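PDB 3DWO: probable outer membrane protein from Pseudomonas aeruginosa, which probably carries long-chain fatty acids or other hydrophobic compounds across the outer membrane, as expected of a FadL-family beta-barrel channel. Local coordinates for residues D224-G229 with W292-N297; H233-N238 with R281-A286; S312-L317 with Y331-T336. One frame throughout, in Å; residues are numbered along the deposited sequence.

Interaction 1: residues D224-G229 with W292-N297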
loop_
_atom_site.group_PDB
_atom_site.type_symbol
_atom_site.label_atom_id
_atom_site.label_comp_id
_atom_site.label_asym_id
_atom_site.label_seq_id
_atom_site.Cartn_x
_atom_site.Cartn_y
_atom_site.Cartn_z
ATOM N N ASP A 224 2.056 -26.223 24.731
ATOM C CA ASP A 224 2.613 -25.217 25.639
ATOM C C ASP A 224 3.908 -24.617 25.075
ATOM O O ASP A 224 4.344 -23.544 25.491
ATOM C CB ASP A 224 2.897 -25.835 27.016
ATOM C CG ASP A 224 1.635 -26.325 27.717
ATOM O OD1 ASP A 224 0.952 -27.217 27.169
ATOM O OD2 ASP A 224 1.329 -25.821 28.822
ATOM N N ARG A 225 4.519 -25.326 24.130
ATOM C CA ARG A 225 5.750 -24.883 23.483
ATOM C C ARG A 225 5.426 -24.317 22.108
ATOM O O ARG A 225 6.121 -23.438 21.599
ATOM C CB ARG A 225 6.720 -26.057 23.310
ATOM C CG ARG A 225 7.599 -26.341 24.504
ATOM C CD ARG A 225 8.416 -25.116 24.856
ATOM N NE ARG A 225 9.583 -25.443 25.669
ATOM C CZ ARG A 225 10.605 -26.179 25.244
ATOM N NH1 ARG A 225 10.606 -26.671 24.011
ATOM N NH2 ARG A 225 11.629 -26.418 26.052
ATOM N N ASP A 226 4.362 -24.836 21.510
ATOM C CA ASP A 226 3.949 -24.407 20.188
ATOM C C ASP A 226 2.631 -23.656 20.206
ATOM O O ASP A 226 1.671 -24.066 20.858
ATOM C CB ASP A 226 3.828 -25.618 19.266
ATOM C CG ASP A 226 5.106 -26.422 19.194
ATOM O OD1 ASP A 226 6.129 -25.868 18.741
ATOM O OD2 ASP A 226 5.088 -27.605 19.593
ATOM N N THR A 227 2.598 -22.547 19.480
ATOM C CA THR A 227 1.402 -21.734 19.373
ATOM C C THR A 227 1.144 -21.551 17.887
ATOM O O THR A 227 1.961 -20.970 17.175
ATOM C CB THR A 227 1.592 -20.356 20.029
ATOM O OG1 THR A 227 1.947 -20.524 21.405
ATOM C CG2 THR A 227 0.306 -19.551 19.949
ATOM N N LEU A 228 0.021 -22.080 17.420
ATOM C CA LEU A 228 -0.347 -21.971 16.020
ATOM C C LEU A 228 -1.492 -20.986 15.903
ATOM O O LEU A 228 -2.333 -20.889 16.796
ATOM C CB LEU A 228 -0.780 -23.329 15.471
ATOM C CG LEU A 228 0.295 -24.412 15.352
ATOM C CD1 LEU A 228 -0.340 -25.700 14.850
ATOM C CD2 LEU A 228 1.380 -23.960 14.391
ATOM N N GLY A 229 -1.525 -20.252 14.799
ATOM C CA GLY A 229 -2.585 -19.285 14.618
ATOM C C GLY A 229 -3.023 -19.103 13.182
ATOM O O GLY A 229 -2.221 -19.158 12.247
ATOM N N TRP A 292 3.150 -19.540 13.486
ATOM C CA TRP A 292 3.652 -20.582 14.367
ATOM C C TRP A 292 4.824 -20.074 15.192
ATOM O O TRP A 292 5.816 -19.588 14.655
ATOM C CB TRP A 292 4.084 -21.800 13.545
ATOM C CG TRP A 292 4.699 -22.905 14.358
ATOM C CD1 TRP A 292 4.278 -23.364 15.575
ATOM C CD2 TRP A 292 5.820 -23.721 13.991
ATOM N NE1 TRP A 292 5.065 -24.415 15.987
ATOM C CE2 TRP A 292 6.019 -24.654 15.034
ATOM C CE3 TRP A 292 6.676 -23.753 12.880
ATOM C CZ2 TRP A 292 7.041 -25.613 15.002
ATOM C CZ3 TRP A 292 7.694 -24.707 12.847
ATOM C CH2 TRP A 292 7.866 -25.623 13.905
ATOM N N VAL A 293 4.698 -20.181 16.508
ATOM C CA VAL A 293 5.753 -19.746 17.405
ATOM C C VAL A 293 6.168 -20.907 18.300
ATOM O O VAL A 293 5.351 -21.479 19.024
ATOM C CB VAL A 293 5.292 -18.559 18.278
ATOM C CG1 VAL A 293 6.350 -18.228 19.317
ATOM C CG2 VAL A 293 5.038 -17.344 17.396
ATOM N N HIS A 294 7.443 -21.268 18.226
ATOM C CA HIS A 294 7.971 -22.353 19.034
ATOM C C HIS A 294 9.017 -21.833 20.007
ATOM O O HIS A 294 9.970 -21.161 19.614
ATOM C CB HIS A 294 8.598 -23.432 18.149
ATOM C CG HIS A 294 9.259 -24.530 18.922
ATOM N ND1 HIS A 294 10.369 -24.319 19.710
ATOM C CD2 HIS A 294 8.949 -25.842 19.054
ATOM C CE1 HIS A 294 10.714 -25.451 20.297
ATOM N NE2 HIS A 294 9.868 -26.391 19.915
ATOM N N GLN A 295 8.830 -22.145 21.282
ATOM C CA GLN A 295 9.763 -21.724 22.310
ATOM C C GLN A 295 10.741 -22.870 22.555
ATOM O O GLN A 295 10.360 -23.916 23.081
ATOM C CB GLN A 295 8.994 -21.377 23.581
ATOM C CG GLN A 295 7.897 -20.353 23.332
ATOM C CD GLN A 295 6.936 -20.212 24.495
ATOM O OE1 GLN A 295 6.289 -21.180 24.904
ATOM N NE2 GLN A 295 6.831 -18.999 25.031
ATOM N N PHE A 296 11.993 -22.675 22.149
ATOM C CA PHE A 296 13.034 -23.690 22.314
ATOM C C PHE A 296 13.502 -23.804 23.757
ATOM O O PHE A 296 13.738 -24.901 24.258
ATOM C CB PHE A 296 14.218 -23.369 21.405
ATOM C CG PHE A 296 13.951 -23.649 19.962
ATOM C CD1 PHE A 296 14.165 -24.918 19.438
ATOM C CD2 PHE A 296 13.441 -22.656 19.131
ATOM C CE1 PHE A 296 13.878 -25.199 18.105
ATOM C CE2 PHE A 296 13.149 -22.924 17.795
ATOM C CZ PHE A 296 13.367 -24.198 17.281
ATOM N N ASN A 297 13.634 -22.661 24.419
ATOM C CA ASN A 297 14.051 -22.622 25.810
ATOM C C ASN A 297 13.580 -21.316 26.436
ATOM O O ASN A 297 12.835 -20.557 25.814
ATOM C CB ASN A 297 15.569 -22.752 25.921
ATOM C CG ASN A 297 16.300 -21.710 25.116
ATOM O OD1 ASN A 297 16.072 -20.513 25.280
ATOM N ND2 ASN A 297 17.192 -22.159 24.240
#
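Thr227 and Val293 carry the backbone bonding here, as an antiparallel hydrogen-bonded pair. Thr227 N donates to Val293 O at 3.0 Å, and Val293 N answers to Thr227 O at 2.9 Å. One rung closer to the turn that precedes Asp226, Gln295 N reaches Arg225 O at 3.0 Å. The flanking pairs, Asp226 with His294 and Leu228 with Trp292, are non-hydrogen-bonded, their CA atoms 4.7 and 4.5 Å apart. CA-H...O contacts supplement the ladder, such as His294 CA to Arg225 O at 3.3 Å. Axes 4.8 Å apart at 174° identify strands 226-229 and 292-295 as neighbouring staves of the beta barrel.

Polar side-chain contact is less certain. With CG of Trp292 swung opposite its main-chain nitrogen (chi1 176°), the indole lies beside Asp226, and NE1 points at OD1 over 3.3 Å; that oxygen is crowded in the model, so the bond is provisional. The other carboxylate oxygen, OD2, is held by Thr223.

Side chains divide between the two faces. Asp226, Leu228, Trp292 and His294 share one, where Leu228 and Trp292 lie side by side and point the same way, though their exact spacing is doubtful. Thr227 and Val293 occupy the other and meet Leu22 of the N-terminal region. Within 292-297, His294 ND1 stands over the centre of the Phe296 ring.

The regular bonds are thus all main-chain to main-chain, so the joint is held chiefly by its main-chain ladder, with the provisional indole-carboxylate bond as a side-chain addition on a face of mixed polarity.

Interaction 2: residues H233-N238 with R281-A286. With SO4 (sulfate ion), chain B.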
loop_
_atom_site.group_PDB
_atom_site.type_symbol
_atom_site.label_atom_id
_atom_site.label_comp_id
_atom_site.label_asym_id
_atom_site.label_seq_id
_atom_site.Cartn_x
_atom_site.Cartn_y
_atom_site.Cartn_z
ATOM N N HIS A 233 -8.645 -11.731 7.329
ATOM C CA HIS A 233 -9.129 -10.362 7.206
ATOM C C HIS A 233 -9.897 -10.307 5.896
ATOM O O HIS A 233 -9.327 -10.502 4.822
ATOM C CB HIS A 233 -7.962 -9.369 7.195
ATOM C CG HIS A 233 -7.357 -9.140 8.546
ATOM N ND1 HIS A 233 -6.625 -10.104 9.208
ATOM C CD2 HIS A 233 -7.412 -8.074 9.379
ATOM C CE1 HIS A 233 -6.256 -9.641 10.390
ATOM N NE2 HIS A 233 -6.722 -8.412 10.518
ATOM N N ALA A 234 -11.199 -10.066 5.990
ATOM C CA ALA A 234 -12.036 -10.022 4.805
ATOM C C ALA A 234 -11.759 -8.775 3.980
ATOM O O ALA A 234 -11.277 -7.769 4.499
ATOM C CB ALA A 234 -13.519 -10.077 5.205
ATOM N N LYS A 235 -12.056 -8.853 2.688
ATOM C CA LYS A 235 -11.868 -7.717 1.798
ATOM C C LYS A 235 -12.767 -6.592 2.284
ATOM O O LYS A 235 -13.884 -6.836 2.746
ATOM C CB LYS A 235 -12.254 -8.086 0.364
ATOM C CG LYS A 235 -12.230 -6.908 -0.593
ATOM C CD LYS A 235 -12.346 -7.365 -2.027
ATOM C CE LYS A 235 -13.684 -8.019 -2.293
ATOM N NZ LYS A 235 -13.708 -8.613 -3.651
ATOM N N ILE A 236 -12.284 -5.361 2.183
ATOM C CA ILE A 236 -13.073 -4.223 2.619
ATOM C C ILE A 236 -13.551 -3.425 1.407
ATOM O O ILE A 236 -12.742 -2.802 0.704
ATOM C CB ILE A 236 -12.251 -3.297 3.554
ATOM C CG1 ILE A 236 -11.701 -4.100 4.738
ATOM C CG2 ILE A 236 -13.124 -2.153 4.056
ATOM C CD1 ILE A 236 -10.902 -3.267 5.735
ATOM N N ARG A 237 -14.860 -3.472 1.155
ATOM C CA ARG A 237 -15.458 -2.738 0.047
ATOM C C ARG A 237 -15.117 -1.278 0.299
ATOM O O ARG A 237 -15.374 -0.744 1.381
ATOM C CB ARG A 237 -16.969 -2.949 0.028
ATOM C CG ARG A 237 -17.368 -4.394 -0.209
ATOM C CD ARG A 237 -18.056 -4.568 -1.553
ATOM N NE ARG A 237 -17.121 -4.595 -2.674
ATOM C CZ ARG A 237 -17.468 -4.351 -3.935
ATOM N NH1 ARG A 237 -18.729 -4.055 -4.233
ATOM N NH2 ARG A 237 -16.557 -4.411 -4.901
ATOM N N ASN A 238 -14.557 -0.627 -0.712
ATOM C CA ASN A 238 -14.095 0.737 -0.538
ATOM C C ASN A 238 -14.219 1.575 -1.817
ATOM O O ASN A 238 -13.310 1.605 -2.650
ATOM C CB ASN A 238 -12.640 0.638 -0.054
ATOM C CG ASN A 238 -12.079 1.947 0.446
ATOM O OD1 ASN A 238 -12.801 2.811 0.949
ATOM N ND2 ASN A 238 -10.766 2.090 0.330
ATOM N N ARG A 281 -13.428 2.642 -7.228
ATOM C CA ARG A 281 -13.370 1.564 -6.246
ATOM C C ARG A 281 -11.913 1.207 -5.999
ATOM O O ARG A 281 -11.105 1.194 -6.927
ATOM C CB ARG A 281 -14.086 0.300 -6.742
ATOM C CG ARG A 281 -15.589 0.415 -6.889
ATOM C CD ARG A 281 -16.235 -0.960 -6.734
ATOM N NE ARG A 281 -16.196 -1.396 -5.343
ATOM C CZ ARG A 281 -17.131 -1.099 -4.446
ATOM N NH1 ARG A 281 -18.189 -0.374 -4.801
ATOM N NH2 ARG A 281 -17.000 -1.505 -3.188
ATOM N N LEU A 282 -11.589 0.920 -4.744
ATOM C CA LEU A 282 -10.236 0.535 -4.359
ATOM C C LEU A 282 -10.395 -0.321 -3.103
ATOM O O LEU A 282 -9.982 0.063 -2.007
ATOM C CB LEU A 282 -9.388 1.779 -4.074
ATOM C CG LEU A 282 -7.852 1.699 -4.111
ATOM C CD1 LEU A 282 -7.352 0.764 -3.036
ATOM C CD2 LEU A 282 -7.383 1.217 -5.467
ATOM N N ASP A 283 -11.024 -1.481 -3.269
ATOM C CA ASP A 283 -11.255 -2.389 -2.150
ATOM C C ASP A 283 -9.951 -2.855 -1.517
ATOM O O ASP A 283 -8.985 -3.172 -2.218
ATOM C CB ASP A 283 -12.047 -3.623 -2.601
ATOM C CG ASP A 283 -13.440 -3.283 -3.108
ATOM O OD1 ASP A 283 -13.944 -2.169 -2.833
ATOM O OD2 ASP A 283 -14.042 -4.151 -3.777
ATOM N N ILE A 284 -9.922 -2.889 -0.191
ATOM C CA ILE A 284 -8.742 -3.358 0.516
ATOM C C ILE A 284 -8.814 -4.880 0.419
ATOM O O ILE A 284 -9.754 -5.499 0.914
ATOM C CB ILE A 284 -8.765 -2.906 1.986
ATOM C CG1 ILE A 284 -8.893 -1.380 2.041
ATOM C CG2 ILE A 284 -7.485 -3.344 2.694
ATOM C CD1 ILE A 284 -8.958 -0.811 3.445
ATOM N N PRO A 285 -7.820 -5.502 -0.227
ATOM C CA PRO A 285 -7.783 -6.956 -0.400
ATOM C C PRO A 285 -7.849 -7.811 0.859
ATOM O O PRO A 285 -7.328 -7.447 1.910
ATOM C CB PRO A 285 -6.492 -7.177 -1.189
ATOM C CG PRO A 285 -5.628 -6.055 -0.727
ATOM C CD PRO A 285 -6.571 -4.887 -0.710
ATOM N N ALA A 286 -8.509 -8.956 0.728
ATOM C CA ALA A 286 -8.644 -9.909 1.816
ATOM C C ALA A 286 -7.325 -10.654 1.919
ATOM O O ALA A 286 -6.590 -10.760 0.940
ATOM C CB ALA A 286 -9.770 -10.898 1.512
HETATM S S SO4 B . -18.944 0.674 -8.670
HETATM O O1 SO4 B . -20.112 0.083 -9.351
HETATM O O2 SO4 B . -17.721 -0.020 -9.119
HETATM O O3 SO4 B . -19.110 0.510 -7.214
HETATM O O4 SO4 B . -18.836 2.108 -9.002
HETATM O O HOH W 1 -8.509 -6.720 4.522
#
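A salt-bridge network of Arg237, Arg281 and Asp283 anchors one end of an irregular antiparallel stretch in the beta-barrel wall, where strand 226-248 faces the loop between strands 275-281 and 287-295. Asp283 is gripped at both oxygens. Arg237 NH2 meets OD2 of Asp283 at 2.8 Å on the syn lone pair, although the guanidinium and carboxylate planes are turned 70° apart. Arg281 NH2 takes the syn lone pair of Asp283 OD1 at 3.1 Å, and Asn238 N approaches the same oxygen from its anti side at 2.7 Å.

The two guanidinium groups stack flat, centres 3.3 Å apart and planes at 19°, with Arg281 NH2 above the middle of Arg237. An unusual chi2 of -113° and a further bend at chi3 fold Arg237 back over its partner. The shared carboxylate probably offsets the positive charge of the pair, and a sulfate, likely from the crystallisation liquor, adds a second anion: Arg281 NH1 donates to its O3 at 2.7 Å, near the guanidinium plane.

The one beta bridge is Ile236 with Ile284, where Ile236 N reaches Ile284 O at 2.8 Å and Ile284 N returns to Ile236 O. Their side chains run alongside each other, CB to CB 3.8 Å, and Ile284 continues onto Met4 of the N-terminal region. Asn238 bonds Leu282 twice, in a further main-chain bond from Leu282 N to its O and through ND2 to Leu282 O, while Asn238 OD1 is engaged by Asn209. On the other side of the bridge a water links the two segments, donating to Ala234 O and Pro285 O, each at 3.0 Å.

Interaction 3: residues S312-L317 with Y331-T336. With C8E ((hydroxyethyloxy)tri(ethyloxy)octane), chain D.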
loop_
_atom_site.group_PDB
_atom_site.type_symbol
_atom_site.label_atom_id
_atom_site.label_comp_id
_atom_site.label_asym_id
_atom_site.label_seq_id
_atom_site.Cartn_x
_atom_site.Cartn_y
_atom_site.Cartn_z
ATOM N N SER A 312 -5.873 -10.482 -6.055
ATOM C CA SER A 312 -6.565 -10.710 -7.310
ATOM C C SER A 312 -7.838 -9.877 -7.457
ATOM O O SER A 312 -8.363 -9.728 -8.565
ATOM C CB SER A 312 -6.906 -12.191 -7.454
ATOM O OG SER A 312 -7.337 -12.454 -8.773
ATOM N N SER A 313 -8.342 -9.338 -6.346
ATOM C CA SER A 313 -9.542 -8.519 -6.408
ATOM C C SER A 313 -9.234 -7.186 -7.094
ATOM O O SER A 313 -10.137 -6.520 -7.594
ATOM C CB SER A 313 -10.116 -8.279 -5.003
ATOM O OG SER A 313 -9.270 -7.457 -4.221
ATOM N N PHE A 314 -7.963 -6.792 -7.121
ATOM C CA PHE A 314 -7.594 -5.546 -7.786
ATOM C C PHE A 314 -7.384 -5.835 -9.271
ATOM O O PHE A 314 -6.258 -6.020 -9.735
ATOM C CB PHE A 314 -6.317 -4.951 -7.187
ATOM C CG PHE A 314 -6.002 -3.575 -7.703
ATOM C CD1 PHE A 314 -6.905 -2.527 -7.510
ATOM C CD2 PHE A 314 -4.819 -3.325 -8.392
ATOM C CE1 PHE A 314 -6.635 -1.251 -7.997
ATOM C CE2 PHE A 314 -4.536 -2.046 -8.887
ATOM C CZ PHE A 314 -5.443 -1.009 -8.690
ATOM N N GLN A 315 -8.490 -5.885 -10.005
ATOM C CA GLN A 315 -8.476 -6.170 -11.430
ATOM C C GLN A 315 -8.261 -4.923 -12.270
ATOM O O GLN A 315 -7.616 -4.974 -13.318
ATOM C CB GLN A 315 -9.794 -6.842 -11.830
ATOM C CG GLN A 315 -9.894 -8.300 -11.396
ATOM C CD GLN A 315 -8.894 -9.175 -12.144
ATOM O OE1 GLN A 315 -8.830 -9.134 -13.369
ATOM N NE2 GLN A 315 -8.113 -9.962 -11.411
ATOM N N ASP A 316 -8.801 -3.797 -11.817
ATOM C CA ASP A 316 -8.652 -2.554 -12.561
ATOM C C ASP A 316 -8.893 -1.315 -11.705
ATOM O O ASP A 316 -9.435 -1.402 -10.602
ATOM C CB ASP A 316 -9.630 -2.541 -13.728
ATOM C CG ASP A 316 -11.072 -2.545 -13.268
ATOM O OD1 ASP A 316 -11.430 -3.399 -12.425
ATOM O OD2 ASP A 316 -11.853 -1.696 -13.744
ATOM N N LEU A 317 -8.478 -0.165 -12.226
ATOM C CA LEU A 317 -8.680 1.104 -11.541
ATOM C C LEU A 317 -9.596 1.848 -12.491
ATOM O O LEU A 317 -9.189 2.210 -13.596
ATOM C CB LEU A 317 -7.363 1.878 -11.397
ATOM C CG LEU A 317 -7.031 2.551 -10.055
ATOM C CD1 LEU A 317 -6.059 3.693 -10.310
ATOM C CD2 LEU A 317 -8.278 3.074 -9.372
ATOM N N TYR A 331 -5.242 -3.718 -14.298
ATOM C CA TYR A 331 -4.034 -3.967 -13.538
ATOM C C TYR A 331 -3.880 -5.456 -13.281
ATOM O O TYR A 331 -2.762 -5.956 -13.178
ATOM C CB TYR A 331 -4.062 -3.180 -12.228
ATOM C CG TYR A 331 -3.653 -1.735 -12.412
ATOM C CD1 TYR A 331 -2.370 -1.407 -12.852
ATOM C CD2 TYR A 331 -4.550 -0.694 -12.163
ATOM C CE1 TYR A 331 -1.985 -0.078 -13.042
ATOM C CE2 TYR A 331 -4.178 0.643 -12.350
ATOM C CZ TYR A 331 -2.895 0.944 -12.787
ATOM O OH TYR A 331 -2.514 2.263 -12.952
ATOM N N THR A 332 -5.010 -6.153 -13.195
ATOM C CA THR A 332 -5.044 -7.598 -12.975
ATOM C C THR A 332 -3.970 -8.146 -12.034
ATOM O O THR A 332 -3.186 -9.014 -12.410
ATOM C CB THR A 332 -4.941 -8.356 -14.317
ATOM O OG1 THR A 332 -3.798 -7.889 -15.040
ATOM C CG2 THR A 332 -6.187 -8.115 -15.161
ATOM N N TYR A 333 -3.940 -7.631 -10.810
ATOM C CA TYR A 333 -2.985 -8.086 -9.803
ATOM C C TYR A 333 -3.168 -9.577 -9.539
ATOM O O TYR A 333 -4.261 -10.113 -9.706
ATOM C CB TYR A 333 -3.210 -7.331 -8.494
ATOM C CG TYR A 333 -2.489 -6.009 -8.380
ATOM C CD1 TYR A 333 -2.092 -5.295 -9.514
ATOM C CD2 TYR A 333 -2.220 -5.462 -7.131
ATOM C CE1 TYR A 333 -1.435 -4.064 -9.395
ATOM C CE2 TYR A 333 -1.572 -4.239 -7.001
ATOM C CZ TYR A 333 -1.180 -3.547 -8.131
ATOM O OH TYR A 333 -0.510 -2.353 -7.978
ATOM N N ARG A 334 -2.097 -10.234 -9.110
ATOM C CA ARG A 334 -2.138 -11.659 -8.800
ATOM C C ARG A 334 -2.141 -11.857 -7.286
ATOM O O ARG A 334 -1.632 -11.015 -6.539
ATOM C CB ARG A 334 -0.908 -12.371 -9.390
ATOM C CG ARG A 334 0.415 -11.829 -8.864
ATOM C CD ARG A 334 1.633 -12.701 -9.206
ATOM N NE ARG A 334 2.854 -12.161 -8.593
ATOM C CZ ARG A 334 4.049 -12.750 -8.628
ATOM N NH1 ARG A 334 4.208 -13.915 -9.247
ATOM N NH2 ARG A 334 5.091 -12.174 -8.038
ATOM N N ASN A 335 -2.717 -12.967 -6.831
ATOM C CA ASN A 335 -2.720 -13.264 -5.406
ATOM C C ASN A 335 -1.260 -13.422 -5.017
ATOM O O ASN A 335 -0.424 -13.756 -5.860
ATOM C CB ASN A 335 -3.493 -14.543 -5.113
ATOM C CG ASN A 335 -4.977 -14.373 -5.311
ATOM O OD1 ASN A 335 -5.502 -13.262 -5.200
ATOM N ND2 ASN A 335 -5.669 -15.470 -5.586
ATOM N N THR A 336 -0.948 -13.216 -3.745
ATOM C CA THR A 336 0.440 -13.281 -3.330
ATOM C C THR A 336 0.722 -14.023 -2.021
ATOM O O THR A 336 -0.184 -14.289 -1.228
ATOM C CB THR A 336 0.983 -11.854 -3.211
ATOM O OG1 THR A 336 2.409 -11.890 -3.118
ATOM C CG2 THR A 336 0.419 -11.184 -1.976
HETATM C C1 C8E D . 0.956 -1.344 -10.641
HETATM C C2 C8E D . 0.294 -0.055 -10.474
HETATM C C3 C8E D . -0.988 -0.096 -9.783
HETATM C C4 C8E D . -1.433 1.278 -9.630
HETATM C C5 C8E D . -2.433 1.339 -8.534
HETATM C C6 C8E D . -2.555 2.699 -8.042
HETATM C C7 C8E D . -3.874 2.629 -7.438
HETATM C C8 C8E D . -3.872 3.404 -6.174
HETATM O O9 C8E D . -4.812 4.393 -5.776
HETATM C C10 C8E D . -4.969 5.548 -6.577
HETATM C C11 C8E D . -6.021 6.370 -5.901
HETATM O O12 C8E D . -7.310 6.126 -6.488
HETATM C C13 C8E D . -7.902 7.246 -7.216
HETATM C C14 C8E D . -7.622 7.631 -8.703
HETATM O O15 C8E D . -8.521 7.898 -9.823
HETATM C C16 C8E D . -8.816 6.705 -10.578
HETATM C C17 C8E D . -7.854 6.429 -11.749
HETATM O O18 C8E D . -6.968 7.426 -12.301
HETATM C C19 C8E D . -7.557 8.182 -13.392
HETATM C C20 C8E D . -6.908 8.276 -14.823
HETATM O O21 C8E D . -6.043 9.382 -15.125
#
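Phe314 presents its ring edge to the face of Tyr333, a T-shaped pair with centroids 4.6 Å apart and planes at 72°; Phe314 CD2 stands over the centre of the tyrosine ring. Against Tyr331 the same phenylalanine is nearly parallel, planes at 14°, but slid so far that centroids lie 5.4 Å apart and overlap is slight. The three rings form an aromatic cluster inside the beta barrel, and it lines the binding site of a detergent molecule. The detergent octyl chain lies over one face of Tyr331, offset toward the rim, with Tyr331 CE1 3.4 Å from its C3, while Leu317 CB lies in the ring plane at the edge, 3.5 Å from Tyr331 CE2. The octyl end, C1, comes near the plane of Tyr333 at its edge. Leu317 CD1 and CD2 touch the ethoxy part of the detergent. An amphiphile bound to such apolar surfaces is consistent with a passage for hydrophobic compounds. The hydroxyl of Tyr331 is hydrogen-bonded to Asp370 and Arg372.

Phe314 sits at the centre of an inverse gamma turn, and its CG lies opposite the main-chain nitrogen (chi1 -172°), which carries the ring alongside both tyrosines. Its carbonyl is used as well: Tyr333 N donates to Phe314 O at 3.0 Å. Gln315 folds its side chain back so that NE2 reaches Ser312 O at 2.9 Å, in the planes of both groups, bracing the turn. Finally, Gln315 O accepts from Tyr331 N and Thr332 N, each at 2.9 Å, both approaching from the same face of its carbonyl plane.

In the fold
Interactions 1 and 2 both use strand 226-248, with centres about 31 Å apart; along the chain, interaction 2 is nested inside the loop closed by interaction 1. Interaction 3 follows both in sequence. Its centre lies about 35 Å from that of interaction 1, with nearest atoms about 14 Å apart, but about 12 Å from that of interaction 2, which it touches: Leu282 CD2 packs on Phe314 CE1 at 3.6 Å. Interaction 1 therefore joins regular strands far from the middle of the chain, whereas interactions 2 and 3 form one continuous zone close to it, where irregular wall segments and the short hairpin 316-330 meet beside bound detergent.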